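PDB 6JKK: mitotic checkpoint control protein kinase BUB1 from Drosophila melanogaster, which is a mitotic checkpoint protein of the kinetochore whose kinase domain, the part present here, probably binds ATP and phosphorylates protein substrates. Local coordinates for residues Q221-I235 against G240-L252. Residues are numbered along the deposited sequence; the frame is centred on the assembly and turned at random.
Sequences QTFNYVHHDDLFKCI and GRPWTYQLDLYGL
Phe223 and Trp243 form a single antiparallel bridge, a hydrogen-bonded pair in which Phe223 N reaches Trp243 O at 3.0 Å and Trp243 N reaches Phe223 O at 2.7 Å. The second of these bonds lies in the carbonyl plane of Phe223, and Pro242 CA adds a CA-H...O contact to the same oxygen. Trp243 carries its indole between backbone N and carbonyl carbon (chi1 53°), which turns the ring back between Phe223 and Cys234. There NE1 donates to Tyr225 O at 2.9 Å; the acceptor sits near the ring plane and the donor in the carbonyl plane, so the bond, together with the packing on both faces, helps to fix the rotation of the indole. One indole face receives Phe223 CB, 4.0 Å from the centroid of the six-membered ring in a CH-pi contact, while the two ring planes stand oblique at 55°. Over the opposite face lies Cys234 SG, 4.5 Å from the centroid of the five-membered ring, a sulfur-aromatic contact. Cys234 CB and SG also touch Leu247 CD1, and Cys234 CA sits squarely above the Tyr250 ring, 3.7 Å from the centroid and 11° off the normal. Tyr250 extends from helix 246-261, its OH 3.1 Å from Leu231 O and 3.2 Å from Lys233 O; Arg238 adds a weak bond to this hydroxyl. Replacing Trp243 with an alanine would probably leave Tyr225 O without its indole donor and open a gap between Phe223 and Cys234. Met237 of helix 235-238 packs against both Trp243 and Leu247. The contact thus closes the later part of the activation segment onto the αF helix of the C-lobe, backbone polar groups paired at the bridge and the indole clasped between Phe223 and Cys234, eleven residues apart.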
# COMPACT_ATOMS: atom_id res chain seq x y z
N GLN A 221 -1.50 20.29 11.23
CA GLN A 221 -0.12 20.01 10.85
C GLN A 221 -0.02 19.69 9.36
O GLN A 221 -0.85 18.94 8.83
CB GLN A 221 0.42 18.83 11.65
CG GLN A 221 1.84 18.42 11.29
CD GLN A 221 2.89 19.24 12.00
OE1 GLN A 221 2.95 19.26 13.23
NE2 GLN A 221 3.74 19.92 11.24
N THR A 222 0.98 20.26 8.70
CA THR A 222 1.31 19.92 7.31
C THR A 222 2.80 19.66 7.19
O THR A 222 3.57 19.94 8.12
CB THR A 222 0.91 21.04 6.33
OG1 THR A 222 1.68 22.22 6.59
CG2 THR A 222 -0.56 21.37 6.47
N PHE A 223 3.22 19.13 6.05
CA PHE A 223 4.64 18.89 5.79
C PHE A 223 5.03 19.51 4.45
O PHE A 223 4.17 19.77 3.61
CB PHE A 223 4.92 17.38 5.75
CG PHE A 223 4.16 16.60 6.78
CD1 PHE A 223 4.52 16.65 8.12
CD2 PHE A 223 3.09 15.80 6.40
CE1 PHE A 223 3.83 15.92 9.07
CE2 PHE A 223 2.39 15.07 7.34
CZ PHE A 223 2.75 15.13 8.68
N ASN A 224 6.32 19.76 4.26
CA ASN A 224 6.80 20.29 2.98
C ASN A 224 8.13 19.67 2.55
O ASN A 224 8.85 20.23 1.72
CB ASN A 224 6.89 21.82 3.02
CG ASN A 224 7.61 22.34 4.25
OD1 ASN A 224 8.53 21.70 4.76
ND2 ASN A 224 7.19 23.50 4.74
N TYR A 225 8.44 18.51 3.13
CA TYR A 225 9.57 17.69 2.71
C TYR A 225 9.38 17.32 1.25
O TYR A 225 8.26 17.08 0.80
CB TYR A 225 9.67 16.43 3.58
CG TYR A 225 10.66 15.39 3.09
CD1 TYR A 225 11.98 15.40 3.52
CD2 TYR A 225 10.26 14.39 2.21
CE1 TYR A 225 12.88 14.44 3.08
CE2 TYR A 225 11.15 13.43 1.76
CZ TYR A 225 12.46 13.46 2.20
OH TYR A 225 13.34 12.51 1.75
N VAL A 226 10.49 17.28 0.51
CA VAL A 226 10.44 17.01 -0.91
C VAL A 226 11.31 15.81 -1.28
O VAL A 226 12.52 15.81 -1.03
CB VAL A 226 10.87 18.25 -1.73
CG1 VAL A 226 11.09 17.90 -3.19
CG2 VAL A 226 9.84 19.37 -1.60
N HIS A 227 10.69 14.77 -1.84
CA HIS A 227 11.46 13.67 -2.42
C HIS A 227 12.36 14.28 -3.49
O HIS A 227 11.88 15.00 -4.36
CB HIS A 227 10.54 12.63 -3.08
CG HIS A 227 9.72 11.82 -2.12
ND1 HIS A 227 10.27 11.05 -1.12
CD2 HIS A 227 8.38 11.65 -2.04
CE1 HIS A 227 9.30 10.45 -0.45
NE2 HIS A 227 8.15 10.79 -0.98
N HIS A 228 13.66 14.01 -3.41
CA HIS A 228 14.58 14.50 -4.42
C HIS A 228 14.23 13.90 -5.79
O HIS A 228 14.10 14.62 -6.78
CB HIS A 228 16.03 14.18 -4.05
CG HIS A 228 16.99 14.41 -5.17
ND1 HIS A 228 17.06 15.60 -5.87
CD2 HIS A 228 17.92 13.60 -5.73
CE1 HIS A 228 17.99 15.52 -6.80
NE2 HIS A 228 18.53 14.31 -6.74
N ASP A 229 14.07 12.58 -5.80
CA ASP A 229 13.64 11.82 -6.97
C ASP A 229 12.35 12.39 -7.54
O ASP A 229 11.34 12.47 -6.85
CB ASP A 229 13.43 10.36 -6.55
CG ASP A 229 13.39 9.40 -7.72
OD1 ASP A 229 13.34 8.18 -7.47
OD2 ASP A 229 13.41 9.86 -8.89
N ASP A 230 12.37 12.79 -8.81
CA ASP A 230 11.21 13.45 -9.42
C ASP A 230 10.01 12.53 -9.66
O ASP A 230 8.87 12.99 -9.66
CB ASP A 230 11.61 14.18 -10.71
CG ASP A 230 11.82 15.67 -10.50
OD1 ASP A 230 11.62 16.44 -11.46
OD2 ASP A 230 12.17 16.06 -9.36
N LEU A 231 10.26 11.23 -9.85
CA LEU A 231 9.16 10.30 -10.07
C LEU A 231 8.24 10.20 -8.86
O LEU A 231 7.02 10.02 -9.00
CB LEU A 231 9.67 8.91 -10.46
CG LEU A 231 8.60 7.80 -10.55
CD1 LEU A 231 7.56 8.14 -11.61
CD2 LEU A 231 9.20 6.43 -10.80
N PHE A 232 8.81 10.34 -7.67
CA PHE A 232 8.03 10.19 -6.44
C PHE A 232 7.61 11.53 -5.83
O PHE A 232 6.99 11.57 -4.77
CB PHE A 232 8.78 9.32 -5.42
CG PHE A 232 8.85 7.87 -5.81
CD1 PHE A 232 10.04 7.32 -6.27
CD2 PHE A 232 7.72 7.07 -5.75
CE1 PHE A 232 10.10 5.99 -6.65
CE2 PHE A 232 7.77 5.74 -6.13
CZ PHE A 232 8.96 5.20 -6.58
N LYS A 233 7.95 12.62 -6.51
CA LYS A 233 7.48 13.94 -6.11
C LYS A 233 5.97 14.06 -6.35
O LYS A 233 5.53 14.01 -7.50
CB LYS A 233 8.16 15.03 -6.94
CG LYS A 233 9.47 15.59 -6.38
CD LYS A 233 9.83 16.83 -7.19
CE LYS A 233 11.10 17.49 -6.71
NZ LYS A 233 11.46 18.63 -7.62
N CYS A 234 5.19 14.23 -5.29
CA CYS A 234 3.78 14.56 -5.47
C CYS A 234 3.68 16.00 -5.97
O CYS A 234 4.69 16.71 -6.05
CB CYS A 234 2.94 14.32 -4.20
SG CYS A 234 3.24 15.45 -2.80
N ILE A 235 2.47 16.44 -6.32
CA ILE A 235 2.29 17.74 -6.96
C ILE A 235 2.73 18.91 -6.07
O ILE A 235 3.34 19.88 -6.54
CB ILE A 235 0.83 17.93 -7.42
CG1 ILE A 235 0.46 16.85 -8.42
CG2 ILE A 235 0.63 19.31 -8.03
CD1 ILE A 235 1.45 16.75 -9.56
N GLY A 240 6.50 23.85 -4.44
CA GLY A 240 6.77 24.58 -3.21
C GLY A 240 5.59 24.69 -2.26
O GLY A 240 5.36 25.76 -1.68
N ARG A 241 4.84 23.61 -2.10
CA ARG A 241 3.64 23.64 -1.27
C ARG A 241 3.55 22.53 -0.23
O ARG A 241 4.09 21.44 -0.41
CB ARG A 241 2.38 23.68 -2.15
CG ARG A 241 1.99 25.09 -2.59
CD ARG A 241 0.60 25.12 -3.20
NE ARG A 241 0.47 24.16 -4.29
CZ ARG A 241 -0.62 23.45 -4.53
NH1 ARG A 241 -1.69 23.60 -3.76
NH2 ARG A 241 -0.65 22.60 -5.54
N PRO A 242 2.87 22.83 0.89
CA PRO A 242 2.66 21.85 1.96
C PRO A 242 1.74 20.70 1.52
O PRO A 242 0.91 20.89 0.63
CB PRO A 242 1.98 22.67 3.06
CG PRO A 242 1.36 23.82 2.34
CD PRO A 242 2.31 24.15 1.24
N TRP A 243 1.90 19.54 2.14
CA TRP A 243 1.08 18.37 1.82
C TRP A 243 0.88 17.51 3.06
O TRP A 243 1.69 17.53 3.98
CB TRP A 243 1.76 17.52 0.75
CG TRP A 243 3.17 17.16 1.09
CD1 TRP A 243 4.30 17.84 0.74
CD2 TRP A 243 3.60 16.03 1.85
NE1 TRP A 243 5.41 17.21 1.23
CE2 TRP A 243 5.01 16.09 1.92
CE3 TRP A 243 2.94 14.97 2.49
CZ2 TRP A 243 5.76 15.13 2.60
CZ3 TRP A 243 3.69 14.03 3.16
CH2 TRP A 243 5.08 14.11 3.21
N THR A 244 -0.21 16.75 3.07
CA THR A 244 -0.41 15.66 4.01
C THR A 244 -0.90 14.46 3.22
O THR A 244 -0.11 13.75 2.60
CB THR A 244 -1.42 16.02 5.13
OG1 THR A 244 -2.63 16.50 4.54
CG2 THR A 244 -0.84 17.08 6.06
N TYR A 245 -2.22 14.26 3.22
CA TYR A 245 -2.81 13.09 2.57
C TYR A 245 -2.65 13.07 1.04
O TYR A 245 -2.77 12.01 0.42
CB TYR A 245 -4.29 12.95 2.96
CG TYR A 245 -4.50 12.84 4.45
CD1 TYR A 245 -4.42 11.61 5.10
CD2 TYR A 245 -4.78 13.96 5.22
CE1 TYR A 245 -4.61 11.50 6.47
CE2 TYR A 245 -4.97 13.87 6.58
CZ TYR A 245 -4.89 12.63 7.20
OH TYR A 245 -5.08 12.54 8.56
N GLN A 246 -2.36 14.23 0.44
CA GLN A 246 -2.17 14.32 -1.01
C GLN A 246 -1.09 13.35 -1.50
O GLN A 246 -1.15 12.88 -2.65
CB GLN A 246 -1.79 15.74 -1.43
CG GLN A 246 -2.79 16.83 -1.05
CD GLN A 246 -2.48 17.46 0.31
OE1 GLN A 246 -2.18 16.76 1.27
NE2 GLN A 246 -2.55 18.78 0.38
N LEU A 247 -0.12 13.05 -0.64
CA LEU A 247 0.99 12.16 -1.01
C LEU A 247 0.49 10.77 -1.37
O LEU A 247 0.97 10.15 -2.33
CB LEU A 247 2.02 12.08 0.13
CG LEU A 247 3.29 11.28 -0.15
CD1 LEU A 247 4.05 11.89 -1.32
CD2 LEU A 247 4.19 11.18 1.07
N ASP A 248 -0.48 10.27 -0.60
CA ASP A 248 -1.08 8.97 -0.86
C ASP A 248 -1.96 9.02 -2.10
O ASP A 248 -1.98 8.07 -2.89
CB ASP A 248 -1.92 8.53 0.34
CG ASP A 248 -1.10 7.83 1.39
OD1 ASP A 248 0.13 7.69 1.19
OD2 ASP A 248 -1.68 7.42 2.41
N LEU A 249 -2.68 10.12 -2.28
CA LEU A 249 -3.62 10.25 -3.39
C LEU A 249 -2.84 10.34 -4.70
O LEU A 249 -3.28 9.85 -5.74
CB LEU A 249 -4.54 11.47 -3.18
CG LEU A 249 -5.33 11.44 -1.87
CD1 LEU A 249 -6.32 12.58 -1.79
CD2 LEU A 249 -6.06 10.11 -1.70
N TYR A 250 -1.65 10.92 -4.63
CA TYR A 250 -0.73 10.91 -5.77
C TYR A 250 -0.29 9.48 -6.05
O TYR A 250 -0.31 9.04 -7.21
CB TYR A 250 0.48 11.80 -5.47
CG TYR A 250 1.55 11.80 -6.54
CD1 TYR A 250 1.47 12.66 -7.62
CD2 TYR A 250 2.64 10.93 -6.47
CE1 TYR A 250 2.45 12.66 -8.61
CE2 TYR A 250 3.61 10.92 -7.44
CZ TYR A 250 3.51 11.79 -8.51
OH TYR A 250 4.49 11.78 -9.47
N GLY A 251 0.08 8.75 -5.00
CA GLY A 251 0.49 7.36 -5.15
C GLY A 251 -0.60 6.49 -5.76
O GLY A 251 -0.33 5.62 -6.60
N LEU A 252 -1.84 6.74 -5.32
CA LEU A 252 -3.01 6.05 -5.84
C LEU A 252 -3.13 6.18 -7.35
O LEU A 252 -3.33 5.19 -8.06
CB LEU A 252 -4.28 6.61 -5.19
CG LEU A 252 -5.13 5.70 -4.32
CD1 LEU A 252 -6.45 6.38 -3.97
CD2 LEU A 252 -5.39 4.36 -4.99